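Local coordinates for putative ABC transporter amino acid-binding protein (Sinorhizobium meliloti, PDB 2Q88), which binds the compatible solute ectoine, probably as the substrate-binding component of an ABC transporter that serves osmoprotection, at residues I17-E22 against A56-Y61; P23-V28 against S171-S176; I96-E101 against V200-A205. All coordinates share one frame; numbering follows the deposited sequence.

How the contacts relate
The three contacts show how one closed binding protein uses different chemistry in different places. Contact 1 is partly buried and joins two parallel strands of one lobe; backbone hydrogen bonds give way to an acid-tyrosine pair against the ligand. Contacts 2 and 3 are buried, and both tie the two lobes together. Contact 2 does so across the ligand cleft, without direct hydrogen bonds between its segments, through prolines, an aromatic ring and a shared water; contact 3 uses antiparallel backbone bonding and a disulfide. Contacts 1 and 2 both touch the ligand and meet through Glu-22 and Ser-176, whereas contacts 2 and 3 share a sheet, with strands 169-173 and 98-106 adjacent, and Asp-99 bonds Leu-175.

Contact 1: I17-E22 against A56-Y61; sequences IAIANE and ASISEY. With CD (cadmium ion), chain E; 4CS ((4S)-2-methyl-1,4,5,6-tetrahydropyrimidine-4-carboxylic acid), chain F.
Glu-22 and Tyr-61 meet where two chain segments turn into the ectoine pocket. With CG anti to the backbone N (chi1 -179°), the glutamate runs out nearly straight as far as its carboxylate. Its CB lies 3.5 Å from Tyr-61 OH, CG passes the same hydroxyl more loosely, and CD is 3.3 Å from both Tyr-61 OH and NAG of the ligand. At the tip, Tyr-61 OH donates to Glu-22 OE1 over 2.6 Å, from above the carboxylate plane, 71° out of it. Glu-22 OE2 takes NAG at 2.8 Å in a fairly straight bond and is also hydrogen-bonded to Ser-176; the bond from NAG to OE1 is weak. Such a site at the C-terminal ends of parallel strands is a feature of periplasmic binding proteins: here Ser-57 N, Ile-19 N and Ser-59 N bond in turn to Ile-17 O, Ser-57 O and Ile-19 O. Ile-19 CG1 and Ile-58 CG1 touch at 3.8 Å on the face shared with Ala-56, while Ser-57 OG, on the other, binds a cadmium ion with His-73. The Tyr-61 ring has ligand CB 3.7 Å above one face and Ala-20 CB in CH-pi contact with the opposite face.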
loop_
_atom_site.group_PDB
_atom_site.type_symbol
_atom_site.label_atom_id
_atom_site.label_comp_id
_atom_site.label_asym_id
_atom_site.label_seq_id
_atom_site.Cartn_x
_atom_site.Cartn_y
_atom_site.Cartn_z
ATOM N N ILE A 17 7.030 -12.811 0.393
ATOM C CA ILE A 17 6.539 -11.442 0.174
ATOM C C ILE A 17 5.910 -10.880 1.450
ATOM O O ILE A 17 5.356 -11.621 2.257
ATOM C CB ILE A 17 5.557 -11.367 -1.045
ATOM C CG1 ILE A 17 4.290 -12.210 -0.807
ATOM C CG2 ILE A 17 6.285 -11.767 -2.359
ATOM C CD1 ILE A 17 3.221 -12.158 -1.923
ATOM N N ALA A 18 5.998 -9.568 1.628
ATOM C CA ALA A 18 5.395 -8.924 2.782
ATOM C C ALA A 18 4.125 -8.224 2.329
ATOM O O ALA A 18 4.147 -7.508 1.324
ATOM C CB ALA A 18 6.365 -7.943 3.405
ATOM N N ILE A 19 3.027 -8.460 3.060
ATOM C CA ILE A 19 1.719 -7.842 2.800
ATOM C C ILE A 19 1.100 -7.319 4.105
ATOM O O ILE A 19 1.605 -7.610 5.184
ATOM C CB ILE A 19 0.748 -8.855 2.150
ATOM C CG1 ILE A 19 0.366 -9.967 3.139
ATOM C CG2 ILE A 19 1.339 -9.431 0.863
ATOM C CD1 ILE A 19 -0.897 -10.729 2.731
ATOM N N ALA A 20 -0.002 -6.566 4.014
ATOM C CA ALA A 20 -0.648 -6.033 5.219
ATOM C C ALA A 20 -2.087 -6.483 5.444
ATOM O O ALA A 20 -2.636 -6.234 6.519
ATOM C CB ALA A 20 -0.576 -4.514 5.240
ATOM N N ASN A 21 -2.696 -7.128 4.449
ATOM C CA ASN A 21 -4.131 -7.481 4.488
ATOM C C ASN A 21 -5.045 -6.234 4.469
ATOM O O ASN A 21 -5.698 -5.902 5.454
ATOM C CB ASN A 21 -4.458 -8.397 5.676
ATOM C CG ASN A 21 -5.781 -9.121 5.506
ATOM O OD1 ASN A 21 -6.327 -9.202 4.402
ATOM N ND2 ASN A 21 -6.305 -9.653 6.601
ATOM N N GLU A 22 -5.055 -5.544 3.336
ATOM C CA GLU A 22 -5.826 -4.309 3.158
ATOM C C GLU A 22 -6.413 -4.310 1.748
ATOM O O GLU A 22 -5.810 -3.764 0.822
ATOM C CB GLU A 22 -4.936 -3.078 3.373
ATOM C CG GLU A 22 -5.676 -1.741 3.237
ATOM C CD GLU A 22 -4.750 -0.539 3.268
ATOM O OE1 GLU A 22 -3.909 -0.477 4.190
ATOM O OE2 GLU A 22 -4.871 0.354 2.381
ATOM N N ALA A 56 3.342 -15.486 1.615
ATOM C CA ALA A 56 3.074 -14.164 2.197
ATOM C C ALA A 56 3.117 -14.116 3.725
ATOM O O ALA A 56 2.595 -15.009 4.411
ATOM C CB ALA A 56 1.760 -13.609 1.687
ATOM N N SER A 57 3.761 -13.069 4.238
ATOM C CA SER A 57 3.813 -12.757 5.667
ATOM C C SER A 57 3.049 -11.444 5.886
ATOM O O SER A 57 3.281 -10.482 5.155
ATOM C CB SER A 57 5.270 -12.556 6.110
ATOM O OG SER A 57 6.010 -13.786 6.177
ATOM N N ILE A 58 2.151 -11.412 6.874
ATOM C CA ILE A 58 1.422 -10.183 7.243
ATOM C C ILE A 58 2.166 -9.418 8.332
ATOM O O ILE A 58 2.625 -10.005 9.303
ATOM C CB ILE A 58 -0.013 -10.510 7.737
ATOM C CG1 ILE A 58 -0.887 -10.978 6.576
ATOM C CG2 ILE A 58 -0.659 -9.292 8.422
ATOM C CD1 ILE A 58 -2.234 -11.518 7.043
ATOM N N SER A 59 2.267 -8.105 8.155
ATOM C CA SER A 59 2.793 -7.224 9.175
ATOM C C SER A 59 2.157 -5.851 8.993
ATOM O O SER A 59 1.498 -5.592 7.983
ATOM C CB SER A 59 4.321 -7.133 9.081
ATOM O OG SER A 59 4.734 -6.193 8.101
ATOM N N GLU A 60 2.357 -4.975 9.966
ATOM C CA GLU A 60 1.944 -3.581 9.814
ATOM C C GLU A 60 2.982 -2.923 8.909
ATOM O O GLU A 60 4.073 -3.490 8.711
ATOM C CB GLU A 60 1.791 -2.928 11.190
ATOM C CG GLU A 60 0.691 -3.617 11.995
ATOM C CD GLU A 60 0.582 -3.157 13.432
ATOM O OE1 GLU A 60 1.107 -3.854 14.333
ATOM O OE2 GLU A 60 -0.049 -2.107 13.682
ATOM N N TYR A 61 2.638 -1.785 8.303
ATOM C CA TYR A 61 3.471 -1.204 7.245
ATOM C C TYR A 61 4.852 -0.794 7.736
ATOM O O TYR A 61 5.828 -0.908 7.004
ATOM C CB TYR A 61 2.773 -0.026 6.561
ATOM C CG TYR A 61 1.588 -0.451 5.715
ATOM C CD1 TYR A 61 1.763 -0.870 4.401
ATOM C CD2 TYR A 61 0.300 -0.457 6.242
ATOM C CE1 TYR A 61 0.667 -1.266 3.619
ATOM C CE2 TYR A 61 -0.805 -0.863 5.465
ATOM C CZ TYR A 61 -0.608 -1.252 4.155
ATOM O OH TYR A 61 -1.687 -1.668 3.385
HETATM CD CD CD E . 8.158 -13.800 7.557
HETATM O O 4CS F . 2.179 3.706 3.574
HETATM C C 4CS F . 1.642 3.189 2.594
HETATM O OXT 4CS F . 2.329 2.829 1.631
HETATM C CA 4CS F . 0.129 3.019 2.555
HETATM C CB 4CS F . -0.460 2.601 3.888
HETATM C CAD 4CS F . -1.984 2.501 3.769
HETATM N NAG 4CS F . -2.334 1.571 2.665
HETATM C CAI 4CS F . -1.476 1.382 1.571
HETATM C CAA 4CS F . -1.851 0.403 0.445
HETATM N N 4CS F . -0.250 2.058 1.503
HETATM O O HOH W 1 6.866 -14.411 3.684
HETATM O O HOH W 2 8.648 -15.713 6.275
#

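Contact 2: P23-V28 against S171-S176; sequences PPFTAV and SLPVLS. With 4CS ((4S)-2-methyl-1,4,5,6-tetrahydropyrimidine-4-carboxylic acid), chain F.
Phe-25 reaches across to Pro-173 and Ser-176 with one end of its ring, and it has more surface buried here than any other residue of the two segments. Its CG lies beside the backbone N (chi1 -65°), which sends the ring out from the loop to the far segment. CE1 touches Pro-173 CB at 3.6 Å, the proline coming in obliquely, while Ser-176 OG sits at the ring edge near its plane. That hydroxyl's polar partner is the carboxylate of Glu-22, so its approach to the phenyl edge is packing. One face of the ring carries the methyl group of ectoine: CAA stands over its centre, 3.4 Å above the plane. Pro-173 completes the corner, since its CD lies 3.4 Å from NAG of the ligand.

Leu-175 and Pro-24 form the second half of the contact. The two side chains meet at about a right angle, with Leu-175 CB against Pro-24 CG at 3.8 Å. Pro-24 follows a cis peptide bond, and its CD also rests on the carbonyl of Leu-175, 3.5 Å from O. Beside them Ser-176 CA makes a C-H...O contact with Pro-23 O, and one water donates to both Pro-23 O, at 2.6 Å, and Ser-176 O, at 2.7 Å, bridging the backbones.

Pro-173 is the N-cap residue of helix 174-184 in one lobe, and the Pro-23 to Phe-25 loop belongs to the other. Two lobes meeting directly beside an enclosed ligand are characteristic of the closed, Venus-flytrap state of periplasmic solute-binding proteins.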
loop_
_atom_site.group_PDB
_atom_site.type_symbol
_atom_site.label_atom_id
_atom_site.label_comp_id
_atom_site.label_asym_id
_atom_site.label_seq_id
_atom_site.Cartn_x
_atom_site.Cartn_y
_atom_site.Cartn_z
ATOM N N PRO A 23 -7.561 -4.969 1.563
ATOM C CA PRO A 23 -8.197 -5.019 0.246
ATOM C C PRO A 23 -8.491 -3.610 -0.294
ATOM O O PRO A 23 -8.882 -2.743 0.494
ATOM C CB PRO A 23 -9.510 -5.786 0.500
ATOM C CG PRO A 23 -9.318 -6.537 1.792
ATOM C CD PRO A 23 -8.294 -5.749 2.582
ATOM N N PRO A 24 -8.380 -3.377 -1.606
ATOM C CA PRO A 24 -7.999 -4.371 -2.619
ATOM C C PRO A 24 -6.506 -4.464 -2.970
ATOM O O PRO A 24 -6.163 -5.081 -3.988
ATOM C CB PRO A 24 -8.748 -3.868 -3.851
ATOM C CG PRO A 24 -8.674 -2.367 -3.719
ATOM C CD PRO A 24 -8.767 -2.098 -2.225
ATOM N N PHE A 25 -5.634 -3.874 -2.154
ATOM C CA PHE A 25 -4.191 -3.998 -2.353
ATOM C C PHE A 25 -3.698 -5.418 -2.046
ATOM O O PHE A 25 -2.942 -5.990 -2.829
ATOM C CB PHE A 25 -3.437 -2.993 -1.492
ATOM C CG PHE A 25 -3.691 -1.557 -1.871
ATOM C CD1 PHE A 25 -4.797 -0.880 -1.380
ATOM C CD2 PHE A 25 -2.806 -0.878 -2.708
ATOM C CE1 PHE A 25 -5.032 0.468 -1.722
ATOM C CE2 PHE A 25 -3.025 0.465 -3.048
ATOM C CZ PHE A 25 -4.140 1.134 -2.553
ATOM N N THR A 26 -4.126 -5.962 -0.905
ATOM C CA THR A 26 -3.745 -7.315 -0.461
ATOM C C THR A 26 -4.933 -7.894 0.273
ATOM O O THR A 26 -5.703 -7.160 0.892
ATOM C CB THR A 26 -2.546 -7.299 0.518
ATOM O OG1 THR A 26 -2.843 -6.434 1.616
ATOM C CG2 THR A 26 -1.279 -6.687 -0.116
ATOM N N ALA A 27 -5.088 -9.210 0.220
ATOM C CA ALA A 27 -6.199 -9.871 0.897
ATOM C C ALA A 27 -5.781 -11.305 1.155
ATOM O O ALA A 27 -4.955 -11.838 0.426
ATOM C CB ALA A 27 -7.450 -9.842 0.030
ATOM N N VAL A 28 -6.341 -11.917 2.192
ATOM C CA VAL A 28 -6.098 -13.333 2.462
ATOM C C VAL A 28 -7.436 -14.067 2.565
ATOM O O VAL A 28 -8.308 -13.676 3.334
ATOM C CB VAL A 28 -5.256 -13.543 3.743
ATOM C CG1 VAL A 28 -4.949 -15.035 3.961
ATOM C CG2 VAL A 28 -3.951 -12.723 3.671
ATOM N N SER A 171 -8.027 7.085 8.095
ATOM C CA SER A 171 -7.504 7.380 6.772
ATOM C C SER A 171 -6.768 6.185 6.167
ATOM O O SER A 171 -5.894 5.610 6.806
ATOM C CB SER A 171 -6.583 8.594 6.830
ATOM O OG SER A 171 -6.195 8.986 5.527
ATOM N N LEU A 172 -7.171 5.834 4.941
ATOM C CA LEU A 172 -6.538 4.818 4.087
ATOM C C LEU A 172 -6.668 5.315 2.648
ATOM O O LEU A 172 -7.355 6.319 2.411
ATOM C CB LEU A 172 -7.273 3.476 4.207
ATOM C CG LEU A 172 -7.084 2.611 5.458
ATOM C CD1 LEU A 172 -7.814 1.310 5.292
ATOM C CD2 LEU A 172 -5.620 2.365 5.748
ATOM N N PRO A 173 -6.026 4.648 1.686
ATOM C CA PRO A 173 -6.291 4.912 0.274
ATOM C C PRO A 173 -7.773 4.793 -0.086
ATOM O O PRO A 173 -8.492 3.983 0.493
ATOM C CB PRO A 173 -5.461 3.831 -0.440
ATOM C CG PRO A 173 -4.327 3.597 0.483
ATOM C CD PRO A 173 -4.982 3.610 1.852
ATOM N N VAL A 174 -8.222 5.648 -1.008
ATOM C CA VAL A 174 -9.600 5.658 -1.512
ATOM C C VAL A 174 -10.172 4.258 -1.745
ATOM O O VAL A 174 -11.243 3.926 -1.237
ATOM C CB VAL A 174 -9.691 6.492 -2.815
ATOM C CG1 VAL A 174 -11.072 6.370 -3.466
ATOM C CG2 VAL A 174 -9.353 7.952 -2.519
ATOM N N LEU A 175 -9.468 3.440 -2.515
ATOM C CA LEU A 175 -9.979 2.103 -2.814
ATOM C C LEU A 175 -10.146 1.222 -1.575
ATOM O O LEU A 175 -11.086 0.427 -1.516
ATOM C CB LEU A 175 -9.118 1.411 -3.863
ATOM C CG LEU A 175 -9.246 1.960 -5.282
ATOM C CD1 LEU A 175 -8.056 1.490 -6.105
ATOM C CD2 LEU A 175 -10.551 1.502 -5.953
ATOM N N SER A 176 -9.244 1.364 -0.605
ATOM C CA SER A 176 -9.309 0.599 0.653
ATOM C C SER A 176 -10.467 1.051 1.544
ATOM O O SER A 176 -11.148 0.217 2.159
ATOM C CB SER A 176 -8.003 0.739 1.447
ATOM O OG SER A 176 -6.868 0.346 0.695
HETATM O O 4CS F . 2.179 3.706 3.574
HETATM C C 4CS F . 1.642 3.189 2.594
HETATM O OXT 4CS F . 2.329 2.829 1.631
HETATM C CA 4CS F . 0.129 3.019 2.555
HETATM C CB 4CS F . -0.460 2.601 3.888
HETATM C CAD 4CS F . -1.984 2.501 3.769
HETATM N NAG 4CS F . -2.334 1.571 2.665
HETATM C CAI 4CS F . -1.476 1.382 1.571
HETATM C CAA 4CS F . -1.851 0.403 0.445
HETATM N N 4CS F . -0.250 2.058 1.503
HETATM O O HOH W 3 -10.000 -2.108 2.771
#

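Contact 3: I96-E101 against V200-A205; sequences ILCDAE and VYCDGA
Cys-98 and Cys-202 form a disulfide across an antiparallel strand pair, at the place where the chain passes between the two lobes. Paired crossovers form the hinge in solute-binding proteins of family 3, and the segments here are consistent with that: 96-101 leads into the second lobe and 200-205 returns to the first. The cysteines occupy a non-hydrogen-bonded pair, and their CA atoms are only 3.9 Å apart. Both SG atoms lie beside their own backbone N, which brings them to 2.1 Å from each other with a chi3 of 99°.

Backbone hydrogen bonds lie on either side of the disulfide. Asp-99 and Tyr-201 make a hydrogen-bonded pair, with Asp-99 N to Tyr-201 O at 2.8 Å and Tyr-201 N to Asp-99 O at 3.0 Å. Beyond the cysteines the pattern is joined by a side chain. Asp-203 N bonds to Leu-97 O and Ile-96 N to Asp-203 O, while Leu-97 N gives its hydrogen to Asp-203 OD1 at 2.7 Å, meeting that oxygen nearly along its C-O axis. The aspartate lies alongside the Leu-97 side chain, its OD1 3.3 Å from Leu-97 CB. A leucine in place of Asp-203 would probably leave the N-H of buried Leu-97 without its acceptor and disturb this end of the pairing.

At the other end Val-200 CG1 packs on Asp-99 O. Glu-101, bent at chi2, brings its carboxylate obliquely to the Tyr-201 ring, the planes 79° apart; OE2, also hydrogen-bonded to Thr-134, comes within 3.4 Å of Tyr-201 CE2.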
loop_
_atom_site.group_PDB
_atom_site.type_symbol
_atom_site.label_atom_id
_atom_site.label_comp_id
_atom_site.label_asym_id
_atom_site.label_seq_id
_atom_site.Cartn_x
_atom_site.Cartn_y
_atom_site.Cartn_z
ATOM N N ILE A 96 3.114 0.385 -10.127
ATOM C CA ILE A 96 2.097 -0.645 -10.321
ATOM C C ILE A 96 0.714 -0.172 -9.892
ATOM O O ILE A 96 -0.188 -0.057 -10.732
ATOM C CB ILE A 96 2.484 -1.959 -9.569
ATOM C CG1 ILE A 96 3.808 -2.513 -10.109
ATOM C CG2 ILE A 96 1.363 -2.999 -9.716
ATOM C CD1 ILE A 96 4.402 -3.692 -9.336
ATOM N N LEU A 97 0.545 0.081 -8.590
ATOM C CA LEU A 97 -0.760 0.453 -8.014
ATOM C C LEU A 97 -0.791 1.900 -7.541
ATOM O O LEU A 97 -0.059 2.286 -6.627
ATOM C CB LEU A 97 -1.130 -0.456 -6.846
ATOM C CG LEU A 97 -1.110 -1.976 -7.071
ATOM C CD1 LEU A 97 -1.669 -2.659 -5.835
ATOM C CD2 LEU A 97 -1.956 -2.353 -8.281
ATOM N N CYS A 98 -1.656 2.683 -8.165
ATOM C CA CYS A 98 -1.783 4.111 -7.886
ATOM C C CYS A 98 -3.085 4.397 -7.157
ATOM O O CYS A 98 -4.105 3.797 -7.467
ATOM C CB CYS A 98 -1.740 4.893 -9.201
ATOM S SG CYS A 98 -0.171 4.727 -10.074
ATOM N N ASP A 99 -3.052 5.298 -6.176
ATOM C CA ASP A 99 -4.277 5.705 -5.486
ATOM C C ASP A 99 -4.130 7.017 -4.734
ATOM O O ASP A 99 -3.025 7.412 -4.343
ATOM C CB ASP A 99 -4.764 4.620 -4.513
ATOM C CG ASP A 99 -6.293 4.592 -4.385
ATOM O OD1 ASP A 99 -6.992 5.261 -5.178
ATOM O OD2 ASP A 99 -6.897 3.927 -3.530
ATOM N N ALA A 100 -5.268 7.673 -4.536
ATOM C CA ALA A 100 -5.368 8.861 -3.707
ATOM C C ALA A 100 -5.696 8.426 -2.273
ATOM O O ALA A 100 -5.976 7.253 -2.028
ATOM C CB ALA A 100 -6.452 9.756 -4.255
ATOM N N GLU A 101 -5.676 9.377 -1.337
ATOM C CA GLU A 101 -5.976 9.101 0.065
ATOM C C GLU A 101 -7.414 9.499 0.371
ATOM O O GLU A 101 -7.950 10.434 -0.238
ATOM C CB GLU A 101 -5.019 9.865 1.002
ATOM C CG GLU A 101 -3.531 9.634 0.753
ATOM C CD GLU A 101 -3.033 8.343 1.385
ATOM O OE1 GLU A 101 -3.845 7.404 1.542
ATOM O OE2 GLU A 101 -1.842 8.271 1.751
ATOM N N VAL A 200 -1.283 12.142 -4.617
ATOM C CA VAL A 200 -1.642 10.834 -5.144
ATOM C C VAL A 200 -0.331 10.068 -5.158
ATOM O O VAL A 200 0.727 10.641 -5.460
ATOM C CB VAL A 200 -2.283 10.926 -6.536
ATOM C CG1 VAL A 200 -2.602 9.530 -7.095
ATOM C CG2 VAL A 200 -3.561 11.755 -6.464
ATOM N N TYR A 201 -0.395 8.796 -4.780
ATOM C CA TYR A 201 0.775 7.947 -4.655
ATOM C C TYR A 201 0.654 6.778 -5.623
ATOM O O TYR A 201 -0.454 6.430 -6.031
ATOM C CB TYR A 201 0.852 7.365 -3.242
ATOM C CG TYR A 201 1.236 8.324 -2.144
ATOM C CD1 TYR A 201 2.542 8.805 -2.036
ATOM C CD2 TYR A 201 0.303 8.732 -1.196
ATOM C CE1 TYR A 201 2.901 9.683 -1.025
ATOM C CE2 TYR A 201 0.654 9.614 -0.171
ATOM C CZ TYR A 201 1.956 10.080 -0.098
ATOM O OH TYR A 201 2.318 10.958 0.895
ATOM N N CYS A 202 1.798 6.196 -5.980
ATOM C CA CYS A 202 1.855 4.880 -6.623
ATOM C C CYS A 202 2.851 3.995 -5.899
ATOM O O CYS A 202 3.869 4.470 -5.398
ATOM C CB CYS A 202 2.298 4.975 -8.087
ATOM S SG CYS A 202 1.243 5.922 -9.192
ATOM N N ASP A 203 2.571 2.700 -5.863
ATOM C CA ASP A 203 3.511 1.751 -5.302
ATOM C C ASP A 203 4.373 1.065 -6.381
ATOM O O ASP A 203 4.290 1.379 -7.567
ATOM C CB ASP A 203 2.770 0.710 -4.443
ATOM C CG ASP A 203 2.329 -0.518 -5.229
ATOM O OD1 ASP A 203 2.132 -0.423 -6.461
ATOM O OD2 ASP A 203 2.171 -1.638 -4.692
ATOM N N GLY A 204 5.230 0.163 -5.937
ATOM C CA GLY A 204 5.864 -0.819 -6.804
ATOM C C GLY A 204 6.266 -1.921 -5.852
ATOM O O GLY A 204 6.146 -1.750 -4.637
ATOM N N ALA A 205 6.747 -3.043 -6.376
ATOM C CA ALA A 205 7.362 -4.038 -5.512
ATOM C C ALA A 205 8.710 -3.486 -5.020
ATOM O O ALA A 205 9.435 -2.869 -5.790
ATOM C CB ALA A 205 7.551 -5.351 -6.259
#